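Local coordinates for protein 1-carboxybiuret hydrolase subunit AtzE (Pseudomonas sp., PDB 6C62) that hydrolyses 1-carboxybiuret to urea-1,3-dicarboxylate and ammonia in the degradation of atrazine, as a member of the amidase family, at residues A[120-125]-A[322-327]; A[200-205]-A[303-308]; A[262-267]-A[398-403]; A[291-296]-A[354-359]. All blocks are in the same frame, centred on the assembly; numbering follows the deposited sequence.

Contact 1: A[120-125]-A[322-327]; sequences MDEFAY and QDFEPL
Beside the active-site region of this amidase fold, the loop that follows strand 113-118 meets the loop between helices 314-319 and 329-336, with Glu122 and Phe123 touching Phe324 and Glu325. The Glu122 side chain is about 9 Å from that of Ser150, a charge-relay residue by similarity. The CG of Glu122 stands anti to the backbone N (chi1 173°) and the chain runs on extended, which carries the carboxylate across to the other loop. There Glu325 N donates to Glu122 OE1 over 2.8 Å in a nearly straight bond (170° at the hydrogen), approaching from above the carboxylate plane. The same oxygen accepts a hydrogen bond from a water at 2.8 Å, while Glu122 OE2 is hydrogen-bonded to His133. A second water joins the loops, accepting from Glu122 N and donating to Glu325 OE1, each at 2.8 Å. The Glu325 chain, bent at chi2, turns OE2 back to Leu327 N, which donates to it at 3.0 Å; Thr132 OG1 is a further hydrogen-bond partner. On the apolar flank the phenylalanine side chains cross at about a right angle, their ring planes inclined at 59° as an oblique pair, with Phe123 CE2 3.9 Å from Phe324 CE2. A buried carboxylate partnered by a backbone N-H, a water and a histidine is likely to carry its charge, which suggests that polar bonds do much of the joining.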
loop_
_atom_site.group_PDB
_atom_site.type_symbol
_atom_site.label_atom_id
_atom_site.label_comp_id
_atom_site.label_asym_id
_atom_site.label_seq_id
_atom_site.Cartn_x
_atom_site.Cartn_y
_atom_site.Cartn_z
ATOM N N MET A 120 2.230 -1.615 28.932
ATOM C CA MET A 120 2.898 -1.284 27.705
ATOM C C MET A 120 3.072 0.214 27.586
ATOM O O MET A 120 2.376 0.979 28.234
ATOM C CB MET A 120 2.138 -1.848 26.502
ATOM C CG MET A 120 0.665 -1.383 26.413
ATOM S SD MET A 120 -0.168 -1.808 24.866
ATOM C CE MET A 120 0.464 -0.643 23.668
ATOM N N ASP A 121 4.004 0.659 26.743
ATOM C CA ASP A 121 4.056 2.082 26.397
ATOM C C ASP A 121 2.771 2.440 25.692
ATOM O O ASP A 121 2.244 1.642 24.885
ATOM C CB ASP A 121 5.204 2.453 25.485
ATOM C CG ASP A 121 6.562 2.437 26.208
ATOM O OD1 ASP A 121 6.846 3.312 27.094
ATOM O OD2 ASP A 121 7.360 1.522 25.904
ATOM N N GLU A 122 2.262 3.630 25.982
ATOM C CA GLU A 122 0.962 4.054 25.416
ATOM C C GLU A 122 0.950 3.971 23.906
ATOM O O GLU A 122 1.792 4.514 23.253
ATOM C CB GLU A 122 0.610 5.478 25.839
ATOM C CG GLU A 122 -0.635 5.950 25.119
ATOM C CD GLU A 122 -1.045 7.367 25.445
ATOM O OE1 GLU A 122 -0.568 8.279 24.679
ATOM O OE2 GLU A 122 -1.892 7.557 26.371
ATOM N N PHE A 123 -0.044 3.269 23.375
ATOM C CA PHE A 123 -0.262 3.127 21.957
ATOM C C PHE A 123 0.896 2.511 21.229
ATOM O O PHE A 123 1.013 2.650 20.017
ATOM C CB PHE A 123 -0.747 4.470 21.315
ATOM C CG PHE A 123 -2.136 4.891 21.725
ATOM C CD1 PHE A 123 -3.171 3.999 21.809
ATOM C CD2 PHE A 123 -2.419 6.223 22.020
ATOM C CE1 PHE A 123 -4.454 4.432 22.160
ATOM C CE2 PHE A 123 -3.670 6.645 22.352
ATOM C CZ PHE A 123 -4.705 5.744 22.425
ATOM N N ALA A 124 1.753 1.810 21.984
ATOM C CA ALA A 124 2.880 1.050 21.478
ATOM C C ALA A 124 4.046 1.910 20.984
ATOM O O ALA A 124 4.957 1.341 20.439
ATOM C CB ALA A 124 2.441 0.078 20.380
ATOM N N TYR A 125 4.069 3.220 21.191
ATOM C CA TYR A 125 5.173 4.064 20.681
ATOM C C TYR A 125 6.218 4.310 21.766
ATOM O O TYR A 125 6.090 5.241 22.568
ATOM C CB TYR A 125 4.642 5.410 20.174
ATOM C CG TYR A 125 5.501 6.170 19.135
ATOM C CD1 TYR A 125 6.671 5.636 18.577
ATOM C CD2 TYR A 125 5.083 7.407 18.658
ATOM C CE1 TYR A 125 7.401 6.327 17.635
ATOM C CE2 TYR A 125 5.801 8.092 17.637
ATOM C CZ TYR A 125 6.961 7.540 17.134
ATOM O OH TYR A 125 7.722 8.219 16.188
ATOM N N GLN A 322 -3.985 16.664 25.547
ATOM C CA GLN A 322 -3.537 16.600 26.943
ATOM C C GLN A 322 -3.760 15.243 27.616
ATOM O O GLN A 322 -3.172 14.956 28.681
ATOM C CB GLN A 322 -4.226 17.714 27.776
ATOM C CG GLN A 322 -5.686 17.442 28.094
ATOM C CD GLN A 322 -6.692 17.754 26.992
ATOM O OE1 GLN A 322 -6.379 18.191 25.860
ATOM N NE2 GLN A 322 -7.920 17.514 27.309
ATOM N N ASP A 323 -4.621 14.416 27.034
ATOM C CA ASP A 323 -4.853 13.057 27.525
ATOM C C ASP A 323 -3.910 11.996 27.015
ATOM O O ASP A 323 -3.971 10.864 27.502
ATOM C CB ASP A 323 -6.268 12.685 27.220
ATOM C CG ASP A 323 -7.302 13.498 28.045
ATOM O OD1 ASP A 323 -6.931 14.153 29.047
ATOM O OD2 ASP A 323 -8.480 13.448 27.689
ATOM N N PHE A 324 -2.997 12.350 26.100
ATOM C CA PHE A 324 -1.963 11.407 25.681
ATOM C C PHE A 324 -0.826 11.335 26.712
ATOM O O PHE A 324 -0.662 12.230 27.540
ATOM C CB PHE A 324 -1.384 11.811 24.301
ATOM C CG PHE A 324 -2.285 11.536 23.135
ATOM C CD1 PHE A 324 -3.428 12.282 22.914
ATOM C CD2 PHE A 324 -1.999 10.475 22.259
ATOM C CE1 PHE A 324 -4.223 12.032 21.820
ATOM C CE2 PHE A 324 -2.796 10.258 21.159
ATOM C CZ PHE A 324 -3.895 11.002 20.940
ATOM N N GLU A 325 -0.003 10.299 26.567
ATOM C CA GLU A 325 1.303 10.142 27.225
ATOM C C GLU A 325 2.204 11.328 26.881
ATOM O O GLU A 325 2.567 11.514 25.715
ATOM C CB GLU A 325 1.929 8.824 26.734
ATOM C CG GLU A 325 3.412 8.623 27.003
ATOM C CD GLU A 325 3.703 8.586 28.494
ATOM O OE1 GLU A 325 3.366 7.549 29.097
ATOM O OE2 GLU A 325 4.226 9.610 29.014
ATOM N N PRO A 326 2.549 12.156 27.888
ATOM C CA PRO A 326 3.421 13.356 27.566
ATOM C C PRO A 326 4.775 13.006 26.984
ATOM O O PRO A 326 5.315 13.788 26.237
ATOM C CB PRO A 326 3.503 14.114 28.911
ATOM C CG PRO A 326 2.203 13.733 29.576
ATOM C CD PRO A 326 2.041 12.233 29.270
ATOM N N LEU A 327 5.307 11.805 27.242
ATOM C CA LEU A 327 6.596 11.403 26.620
ATOM C C LEU A 327 6.540 11.053 25.161
ATOM O O LEU A 327 7.567 10.877 24.548
ATOM C CB LEU A 327 7.201 10.217 27.375
ATOM C CG LEU A 327 7.603 10.595 28.844
ATOM C CD1 LEU A 327 8.128 9.370 29.606
ATOM C CD2 LEU A 327 8.636 11.758 28.876
HETATM O O HOH W 1 3.858 5.272 27.607
HETATM O O HOH W 2 1.370 9.645 23.193
#

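Contact 2: A[200-205]-A[303-308]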
loop_
_atom_site.group_PDB
_atom_site.type_symbol
_atom_site.label_atom_id
_atom_site.label_comp_id
_atom_site.label_asym_id
_atom_site.label_seq_id
_atom_site.Cartn_x
_atom_site.Cartn_y
_atom_site.Cartn_z
ATOM N N TYR A 200 -5.322 -3.826 19.073
ATOM C CA TYR A 200 -5.277 -2.377 18.827
ATOM C C TYR A 200 -3.990 -2.052 18.025
ATOM O O TYR A 200 -2.867 -2.344 18.483
ATOM C CB TYR A 200 -5.354 -1.618 20.171
ATOM C CG TYR A 200 -5.680 -0.156 19.946
ATOM C CD1 TYR A 200 -4.699 0.727 19.552
ATOM C CD2 TYR A 200 -6.972 0.302 20.048
ATOM C CE1 TYR A 200 -5.019 2.049 19.285
ATOM C CE2 TYR A 200 -7.319 1.626 19.769
ATOM C CZ TYR A 200 -6.342 2.504 19.412
ATOM O OH TYR A 200 -6.663 3.861 19.174
ATOM N N PRO A 201 -4.123 -1.479 16.848
ATOM C CA PRO A 201 -2.964 -1.285 15.986
ATOM C C PRO A 201 -2.115 -0.038 16.260
ATOM O O PRO A 201 -2.474 0.849 17.079
ATOM C CB PRO A 201 -3.585 -1.174 14.606
ATOM C CG PRO A 201 -4.863 -0.512 14.855
ATOM C CD PRO A 201 -5.337 -0.976 16.212
ATOM N N PHE A 202 -0.943 -0.047 15.661
ATOM C CA PHE A 202 0.003 1.077 15.788
ATOM C C PHE A 202 0.354 1.487 14.364
ATOM O O PHE A 202 -0.033 2.576 13.923
ATOM C CB PHE A 202 1.186 0.636 16.666
ATOM C CG PHE A 202 2.343 1.600 16.740
ATOM C CD1 PHE A 202 2.128 3.013 16.753
ATOM C CD2 PHE A 202 3.639 1.111 16.838
ATOM C CE1 PHE A 202 3.188 3.896 16.827
ATOM C CE2 PHE A 202 4.748 2.012 16.923
ATOM C CZ PHE A 202 4.503 3.396 16.921
ATOM N N VAL A 203 1.057 0.634 13.648
ATOM C CA VAL A 203 1.478 0.892 12.237
ATOM C C VAL A 203 0.964 -0.281 11.414
ATOM O O VAL A 203 1.507 -1.378 11.454
ATOM C CB VAL A 203 3.005 1.003 12.137
ATOM C CG1 VAL A 203 3.480 1.320 10.712
ATOM C CG2 VAL A 203 3.545 1.995 13.149
ATOM N N HIS A 204 -0.086 -0.063 10.654
ATOM C CA HIS A 204 -0.664 -1.128 9.839
ATOM C C HIS A 204 0.391 -1.784 8.909
ATOM O O HIS A 204 0.393 -3.004 8.694
ATOM C CB HIS A 204 -1.811 -0.541 8.976
ATOM C CG HIS A 204 -2.976 -0.038 9.751
ATOM N ND1 HIS A 204 -3.661 1.119 9.405
ATOM C CD2 HIS A 204 -3.637 -0.588 10.803
ATOM C CE1 HIS A 204 -4.687 1.252 10.247
ATOM N NE2 HIS A 204 -4.681 0.238 11.110
ATOM N N SER A 205 1.284 -0.968 8.369
ATOM C CA SER A 205 2.302 -1.463 7.435
ATOM C C SER A 205 3.445 -2.285 8.095
ATOM O O SER A 205 4.275 -2.886 7.379
ATOM C CB SER A 205 2.957 -0.274 6.684
ATOM O OG SER A 205 2.119 0.358 5.717
ATOM N N VAL A 303 10.126 6.782 9.482
ATOM C CA VAL A 303 9.233 7.683 8.770
ATOM C C VAL A 303 7.828 7.143 8.658
ATOM O O VAL A 303 6.881 7.860 8.970
ATOM C CB VAL A 303 9.861 8.077 7.382
ATOM C CG1 VAL A 303 8.838 8.738 6.492
ATOM C CG2 VAL A 303 11.024 9.047 7.585
ATOM N N ILE A 304 7.686 5.924 8.228
ATOM C CA ILE A 304 6.375 5.288 8.062
ATOM C C ILE A 304 5.666 5.124 9.405
ATOM O O ILE A 304 4.513 5.330 9.517
ATOM C CB ILE A 304 6.556 3.939 7.346
ATOM C CG1 ILE A 304 6.850 4.243 5.867
ATOM C CG2 ILE A 304 5.341 3.025 7.437
ATOM C CD1 ILE A 304 7.424 3.069 5.078
ATOM N N THR A 305 6.419 4.759 10.415
ATOM C CA THR A 305 5.900 4.542 11.768
ATOM C C THR A 305 5.284 5.825 12.300
ATOM O O THR A 305 4.174 5.806 12.799
ATOM C CB THR A 305 7.012 4.043 12.707
ATOM O OG1 THR A 305 7.344 2.681 12.338
ATOM C CG2 THR A 305 6.583 4.113 14.140
ATOM N N ALA A 306 6.041 6.914 12.226
ATOM C CA ALA A 306 5.580 8.158 12.815
ATOM C C ALA A 306 4.320 8.684 12.114
ATOM O O ALA A 306 3.432 9.159 12.749
ATOM C CB ALA A 306 6.680 9.203 12.775
ATOM N N SER A 307 4.305 8.661 10.783
ATOM C CA SER A 307 3.124 9.147 10.077
ATOM C C SER A 307 1.893 8.230 10.251
ATOM O O SER A 307 0.789 8.756 10.482
ATOM C CB SER A 307 3.452 9.367 8.614
ATOM O OG SER A 307 4.226 10.550 8.547
ATOM N N GLU A 308 2.068 6.930 10.077
ATOM C CA GLU A 308 0.929 6.036 10.174
ATOM C C GLU A 308 0.417 5.996 11.652
ATOM O O GLU A 308 -0.753 6.064 11.862
ATOM C CB GLU A 308 1.259 4.613 9.732
ATOM C CG GLU A 308 1.340 4.422 8.257
ATOM C CD GLU A 308 1.436 2.952 7.751
ATOM O OE1 GLU A 308 1.029 1.988 8.438
ATOM O OE2 GLU A 308 1.898 2.757 6.564
#
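The Phe202 ring carries the CG2 methyl of Val203 over the centre of one face, 3.7 Å above the plane, and is met obliquely by Thr305 CG2, which comes within 3.5 Å of Phe202 CZ. Outside the two segments Tyr125 also packs on this ring, the planes at about 50°. In the amidase fold this places the loop before strand 208-213 against helix 294-312, and the Phe202 side chain is only about 6 Å from those of Ser150 and Ser174, the latter the acyl-ester nucleophile by similarity. A chi1 of 172° turns the Phe202 ring away from its own amide nitrogen, and the ring reaches the threonine methyl although the residue does not face the helix directly. Val203 splits its branches: CG2 crosses Thr305, 3.8 Å from Thr305 CG2, while CG1 reaches Ile304 CG2 at 4.1 Å and lies against the carboxylate of Glu308. At the interface between subunits, His204 NE2 is hydrogen-bonded to the backbone of another protein's chain. The polar end of the contact is the Glu308 carboxylate, a buried group brought to the loop by an extended chain. It holds Ser205 with both oxygens, each through its syn lone pair, and OE2 is also hydrogen-bonded to Tyr343, so three bonds fix its rotation. Ser205 N donates to Glu308 OE1 at 3.0 Å with 161° at the hydrogen, and Ser205 OG donates a hydrogen bond to Glu308 OE2 at 2.6 Å.

Contact 3: A[262-267]-A[398-403]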
loop_
_atom_site.group_PDB
_atom_site.type_symbol
_atom_site.label_atom_id
_atom_site.label_comp_id
_atom_site.label_asym_id
_atom_site.label_seq_id
_atom_site.Cartn_x
_atom_site.Cartn_y
_atom_site.Cartn_z
ATOM N N GLY A 262 29.075 -3.808 10.086
ATOM C CA GLY A 262 28.751 -2.407 9.794
ATOM C C GLY A 262 27.821 -1.787 10.822
ATOM O O GLY A 262 28.202 -1.697 11.983
ATOM N N TRP A 263 26.610 -1.407 10.400
ATOM C CA TRP A 263 25.600 -0.799 11.286
ATOM C C TRP A 263 25.428 -1.599 12.588
ATOM O O TRP A 263 25.322 -1.028 13.675
ATOM C CB TRP A 263 24.239 -0.755 10.558
ATOM C CG TRP A 263 23.094 -0.313 11.396
ATOM C CD1 TRP A 263 22.188 -1.117 12.022
ATOM C CD2 TRP A 263 22.713 1.023 11.690
ATOM N NE1 TRP A 263 21.270 -0.350 12.707
ATOM C CE2 TRP A 263 21.577 0.966 12.518
ATOM C CE3 TRP A 263 23.227 2.258 11.348
ATOM C CZ2 TRP A 263 20.943 2.121 13.005
ATOM C CZ3 TRP A 263 22.586 3.400 11.813
ATOM C CH2 TRP A 263 21.480 3.324 12.659
ATOM N N PHE A 264 25.405 -2.915 12.457
ATOM C CA PHE A 264 25.149 -3.810 13.567
ATOM C C PHE A 264 26.362 -4.034 14.512
ATOM O O PHE A 264 26.199 -4.614 15.620
ATOM C CB PHE A 264 24.619 -5.126 13.053
ATOM C CG PHE A 264 23.291 -5.008 12.389
ATOM C CD1 PHE A 264 22.118 -5.071 13.148
ATOM C CD2 PHE A 264 23.192 -4.768 11.025
ATOM C CE1 PHE A 264 20.891 -4.944 12.519
ATOM C CE2 PHE A 264 21.957 -4.634 10.402
ATOM C CZ PHE A 264 20.825 -4.735 11.161
ATOM N N ARG A 265 27.531 -3.560 14.094
ATOM C CA ARG A 265 28.696 -3.453 14.995
ATOM C C ARG A 265 28.889 -2.054 15.551
ATOM O O ARG A 265 29.124 -1.871 16.785
ATOM C CB ARG A 265 29.944 -3.889 14.253
ATOM C CG ARG A 265 31.127 -4.011 15.202
ATOM C CD ARG A 265 32.258 -4.771 14.553
ATOM N NE ARG A 265 33.475 -4.730 15.378
ATOM C CZ ARG A 265 33.668 -5.479 16.471
ATOM N NH1 ARG A 265 32.733 -6.344 16.931
ATOM N NH2 ARG A 265 34.834 -5.389 17.100
ATOM N N ASP A 266 28.788 -1.061 14.672
ATOM C CA ASP A 266 28.914 0.360 15.032
ATOM C C ASP A 266 27.903 0.801 16.105
ATOM O O ASP A 266 28.207 1.711 16.890
ATOM C CB ASP A 266 28.622 1.257 13.832
ATOM C CG ASP A 266 29.635 1.107 12.668
ATOM O OD1 ASP A 266 30.685 0.421 12.816
ATOM O OD2 ASP A 266 29.283 1.617 11.544
ATOM N N ASN A 267 26.683 0.222 16.099
ATOM C CA ASN A 267 25.673 0.576 17.076
ATOM C C ASN A 267 25.550 -0.454 18.231
ATOM O O ASN A 267 24.547 -0.496 18.944
ATOM C CB ASN A 267 24.348 0.813 16.378
ATOM C CG ASN A 267 24.409 1.989 15.427
ATOM O OD1 ASN A 267 24.374 3.137 15.841
ATOM N ND2 ASN A 267 24.534 1.711 14.144
ATOM N N GLY A 398 15.999 0.738 19.984
ATOM C CA GLY A 398 15.644 -0.032 18.754
ATOM C C GLY A 398 16.556 0.114 17.554
ATOM O O GLY A 398 16.218 -0.292 16.442
ATOM N N LEU A 399 17.718 0.712 17.751
ATOM C CA LEU A 399 18.664 0.907 16.638
ATOM C C LEU A 399 18.975 -0.376 15.810
ATOM O O LEU A 399 19.145 -0.315 14.591
ATOM C CB LEU A 399 19.998 1.487 17.206
ATOM C CG LEU A 399 20.038 2.991 17.528
ATOM C CD1 LEU A 399 21.308 3.335 18.298
ATOM C CD2 LEU A 399 19.950 3.882 16.306
ATOM N N LEU A 400 19.134 -1.494 16.502
ATOM C CA LEU A 400 19.499 -2.773 15.918
ATOM C C LEU A 400 18.291 -3.631 15.473
ATOM O O LEU A 400 18.431 -4.527 14.642
ATOM C CB LEU A 400 20.318 -3.570 16.899
ATOM C CG LEU A 400 21.587 -2.829 17.374
ATOM C CD1 LEU A 400 22.291 -3.569 18.509
ATOM C CD2 LEU A 400 22.524 -2.612 16.193
ATOM N N THR A 401 17.120 -3.343 16.017
ATOM C CA THR A 401 15.904 -4.100 15.704
ATOM C C THR A 401 15.176 -3.526 14.478
ATOM O O THR A 401 14.610 -4.273 13.661
ATOM C CB THR A 401 14.933 -4.135 16.905
ATOM O OG1 THR A 401 14.763 -2.824 17.449
ATOM C CG2 THR A 401 15.467 -4.991 17.959
ATOM N N GLN A 402 15.165 -2.209 14.383
ATOM C CA GLN A 402 14.330 -1.489 13.438
ATOM C C GLN A 402 14.576 -1.815 11.945
ATOM O O GLN A 402 13.624 -1.963 11.205
ATOM C CB GLN A 402 14.391 0.029 13.726
ATOM C CG GLN A 402 13.313 0.827 13.007
ATOM C CD GLN A 402 12.956 2.150 13.666
ATOM O OE1 GLN A 402 13.742 2.679 14.440
ATOM N NE2 GLN A 402 11.732 2.641 13.459
ATOM N N PRO A 403 15.828 -2.000 11.526
ATOM C CA PRO A 403 16.047 -2.375 10.089
ATOM C C PRO A 403 15.474 -3.754 9.730
ATOM O O PRO A 403 15.068 -3.974 8.596
ATOM C CB PRO A 403 17.583 -2.423 9.974
ATOM C CG PRO A 403 18.118 -1.603 11.150
ATOM C CD PRO A 403 17.103 -1.796 12.239
#
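Leu400 CD2 sits in the middle of the apolar part, 3.9 Å from both Phe264 CD1 and Asn267 CB, and the CG of Pro403 approaches the two aromatic rings beside it, 3.7 Å from Trp263 NE1. The indole turns an edge to the phenyl ring: Trp263 CD1 lies over the centre of one Phe264 face, the planes nearly perpendicular. Leu400 O, which also accepts a hydrogen bond from Gln429, stands at the Phe264 edge, 3.3 Å from Phe264 CE1. Further along the indole, Leu399 CD2 touches the benzo side, 3.9 Å from Trp263 CZ2. In fold terms, the short helix 263-266, which follows sheet strand 257-260 and has Gly262 at its N-cap, packs here on the turn leading into helix 402-407. A chi1 of 173° places the indole beside the Trp263 carbonyl carbon and swings its edge out to that turn. Trp263 NE1 then donates to Leu399 O over 2.8 Å in a somewhat bent bond (147° at the hydrogen), the oxygen near the ring plane but the donor well above the carbonyl plane. A phenylalanine in place of the tryptophan would probably leave Leu399 O without this N-H and open a gap beside Leu399 CD2. Outward from there, Asn267 ND2 lies above one indole face, toward the rim, while donating to Trp263 O at 2.9 Å. At the far edge Asn267 O, 3.8 Å from Leu400 CD1, is buried without any polar partner in the model.

Contact 4: A[291-296]-A[354-359]; sequences WPDAEI and RDKVNA
Pro292 and Lys356 bring the two backbones nearest, with their CA atoms 6.4 Å apart, where the entry to helix 294-312 meets the C-terminal part of helix 340-360. Here the N-terminal end of one helix packs against the side of another, at one side of the amidase domain and away from the annotated active-site residues. Asp293 occupies the N-cap position with positive phi (51°), yet its side chain makes no capping bond; it faces the other helix instead. The apolar half is built on the proline. Pro292 CB is 3.8 Å from Lys356 CB, the side chains sliding past each other in opposite directions, and Pro292 CG lies 3.9 Å from Val357 CG2. That same methyl meets the indole of Trp291 obliquely, 3.8 Å from Trp291 CZ2, while Val357 CG1 reaches CZ2 and CH2. The Trp291 ring also has Pro292 CD over one face, toward the rim, and its NE1 is hydrogen-bonded to the hydroxyl of Tyr353, the residue just before segment 354-359 on the same helix. Lys356 extends beyond CG in an all-anti chain that passes the proline and brings its ammonium to the aspartate. An alanine in place of Asp293 would probably leave the Lys356 ammonium without this countercharge and its long chain freer to move at the exposed surface. On the same helix Arg354, salt-bridged and hydrogen-bonded, and Asn358, hydrogen-bonded, turn to other protein chains. The salt bridge itself joins Lys356 NZ to Asp293 OD2 at 2.9 Å, the nitrogen on the syn side of the oxygen and 28° out of the carboxylate plane.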
loop_
_atom_site.group_PDB
_atom_site.type_symbol
_atom_site.label_atom_id
_atom_site.label_comp_id
_atom_site.label_asym_id
_atom_site.label_seq_id
_atom_site.Cartn_x
_atom_site.Cartn_y
_atom_site.Cartn_z
ATOM N N TRP A 291 24.439 -6.189 5.932
ATOM C CA TRP A 291 23.003 -6.109 5.657
ATOM C C TRP A 291 22.836 -4.939 4.681
ATOM O O TRP A 291 23.479 -3.892 4.849
ATOM C CB TRP A 291 22.277 -5.854 6.964
ATOM C CG TRP A 291 20.771 -5.833 6.892
ATOM C CD1 TRP A 291 20.008 -4.755 6.639
ATOM C CD2 TRP A 291 19.883 -6.895 7.159
ATOM N NE1 TRP A 291 18.696 -5.080 6.717
ATOM C CE2 TRP A 291 18.587 -6.399 7.019
ATOM C CE3 TRP A 291 20.052 -8.227 7.501
ATOM C CZ2 TRP A 291 17.469 -7.160 7.215
ATOM C CZ3 TRP A 291 18.924 -9.023 7.678
ATOM C CH2 TRP A 291 17.637 -8.487 7.538
ATOM N N PRO A 292 22.036 -5.110 3.623
ATOM C CA PRO A 292 21.884 -3.979 2.691
ATOM C C PRO A 292 21.179 -2.716 3.293
ATOM O O PRO A 292 20.092 -2.821 3.890
ATOM C CB PRO A 292 21.036 -4.607 1.574
ATOM C CG PRO A 292 20.149 -5.563 2.319
ATOM C CD PRO A 292 21.151 -6.222 3.241
ATOM N N ASP A 293 21.790 -1.560 3.132
ATOM C CA ASP A 293 21.176 -0.279 3.428
ATOM C C ASP A 293 20.555 -0.222 4.827
ATOM O O ASP A 293 19.437 0.280 4.988
ATOM C CB ASP A 293 20.054 0.025 2.410
ATOM C CG ASP A 293 20.558 0.187 0.977
ATOM O OD1 ASP A 293 21.733 0.572 0.791
ATOM O OD2 ASP A 293 19.769 -0.068 0.033
ATOM N N ALA A 294 21.262 -0.681 5.837
ATOM C CA ALA A 294 20.607 -0.893 7.169
ATOM C C ALA A 294 20.160 0.427 7.785
ATOM O O ALA A 294 19.047 0.518 8.303
ATOM C CB ALA A 294 21.539 -1.618 8.110
ATOM N N GLU A 295 21.015 1.439 7.717
ATOM C CA GLU A 295 20.695 2.706 8.301
ATOM C C GLU A 295 19.482 3.365 7.570
ATOM O O GLU A 295 18.682 4.052 8.201
ATOM C CB GLU A 295 21.883 3.659 8.237
ATOM C CG GLU A 295 21.600 5.004 8.873
ATOM C CD GLU A 295 22.820 5.922 8.985
ATOM O OE1 GLU A 295 23.796 5.743 8.206
ATOM O OE2 GLU A 295 22.764 6.824 9.861
ATOM N N ILE A 296 19.371 3.150 6.269
ATOM C CA ILE A 296 18.273 3.728 5.473
ATOM C C ILE A 296 17.013 2.914 5.744
ATOM O O ILE A 296 15.908 3.475 5.756
ATOM C CB ILE A 296 18.544 3.690 3.943
ATOM C CG1 ILE A 296 19.922 4.241 3.583
ATOM C CG2 ILE A 296 17.457 4.409 3.158
ATOM C CD1 ILE A 296 20.241 5.560 4.115
ATOM N N ARG A 354 13.090 -4.726 0.210
ATOM C CA ARG A 354 12.568 -6.106 0.201
ATOM C C ARG A 354 13.368 -6.952 -0.809
ATOM O O ARG A 354 13.856 -8.034 -0.454
ATOM C CB ARG A 354 11.078 -6.145 -0.174
ATOM C CG ARG A 354 10.471 -7.525 -0.307
ATOM C CD ARG A 354 8.951 -7.451 -0.488
ATOM N NE ARG A 354 8.569 -6.714 -1.664
ATOM C CZ ARG A 354 7.417 -6.062 -1.800
ATOM N NH1 ARG A 354 6.479 -6.136 -0.872
ATOM N NH2 ARG A 354 7.157 -5.358 -2.912
ATOM N N ASP A 355 13.543 -6.425 -2.013
ATOM C CA ASP A 355 14.323 -7.141 -3.036
ATOM C C ASP A 355 15.759 -7.440 -2.536
ATOM O O ASP A 355 16.232 -8.563 -2.715
ATOM C CB ASP A 355 14.357 -6.398 -4.379
ATOM C CG ASP A 355 13.005 -6.385 -5.114
ATOM O OD1 ASP A 355 12.116 -7.249 -4.832
ATOM O OD2 ASP A 355 12.814 -5.495 -6.027
ATOM N N LYS A 356 16.416 -6.458 -1.913
ATOM C CA LYS A 356 17.814 -6.632 -1.474
ATOM C C LYS A 356 17.940 -7.590 -0.297
ATOM O O LYS A 356 18.870 -8.379 -0.203
ATOM C CB LYS A 356 18.444 -5.295 -1.101
ATOM C CG LYS A 356 18.645 -4.333 -2.285
ATOM C CD LYS A 356 19.321 -3.080 -1.802
ATOM C CE LYS A 356 19.698 -2.201 -2.959
ATOM N NZ LYS A 356 20.659 -1.190 -2.435
ATOM N N VAL A 357 17.002 -7.515 0.651
ATOM C CA VAL A 357 16.995 -8.435 1.762
ATOM C C VAL A 357 16.707 -9.885 1.318
ATOM O O VAL A 357 17.400 -10.826 1.767
ATOM C CB VAL A 357 16.065 -7.951 2.918
ATOM C CG1 VAL A 357 15.938 -9.005 3.997
ATOM C CG2 VAL A 357 16.633 -6.668 3.516
ATOM N N ASN A 358 15.687 -10.099 0.503
ATOM C CA ASN A 358 15.426 -11.450 -0.044
ATOM C C ASN A 358 16.634 -11.998 -0.841
ATOM O O ASN A 358 16.925 -13.193 -0.777
ATOM C CB ASN A 358 14.133 -11.478 -0.886
ATOM C CG ASN A 358 12.875 -11.390 -0.004
ATOM O OD1 ASN A 358 12.819 -11.976 1.071
ATOM N ND2 ASN A 358 11.850 -10.709 -0.487
ATOM N N ALA A 359 17.336 -11.130 -1.545
ATOM C CA ALA A 359 18.537 -11.526 -2.277
ATOM C C ALA A 359 19.682 -11.914 -1.344
ATOM O O ALA A 359 20.363 -12.919 -1.585
ATOM C CB ALA A 359 18.984 -10.455 -3.286
#

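In the fold
The four contacts form two touching pairs, and one member of each pair, contacts 2 and 4, lies on helix 294-312. Contacts 1 and 2, centres 14 Å apart, share the neighbourhood of the catalytic residues assigned by similarity: between side chains, Phe202 is about 6 Å from Ser150 and Ser174, and Glu122 about 9 Å from Ser150. Phe202 CZ packs on Tyr125 CD1 at 3.5 Å. Contacts 3 and 4, centres 13 Å apart and away from those residues, join where Trp263 CZ3 meets Glu295 CG at 3.5 Å. Helix 294-312 links the pairs, the centres of contacts 2 and 4 being 20 Å apart. Contacts 1 and 4 are farthest apart, at 31 Å between centres.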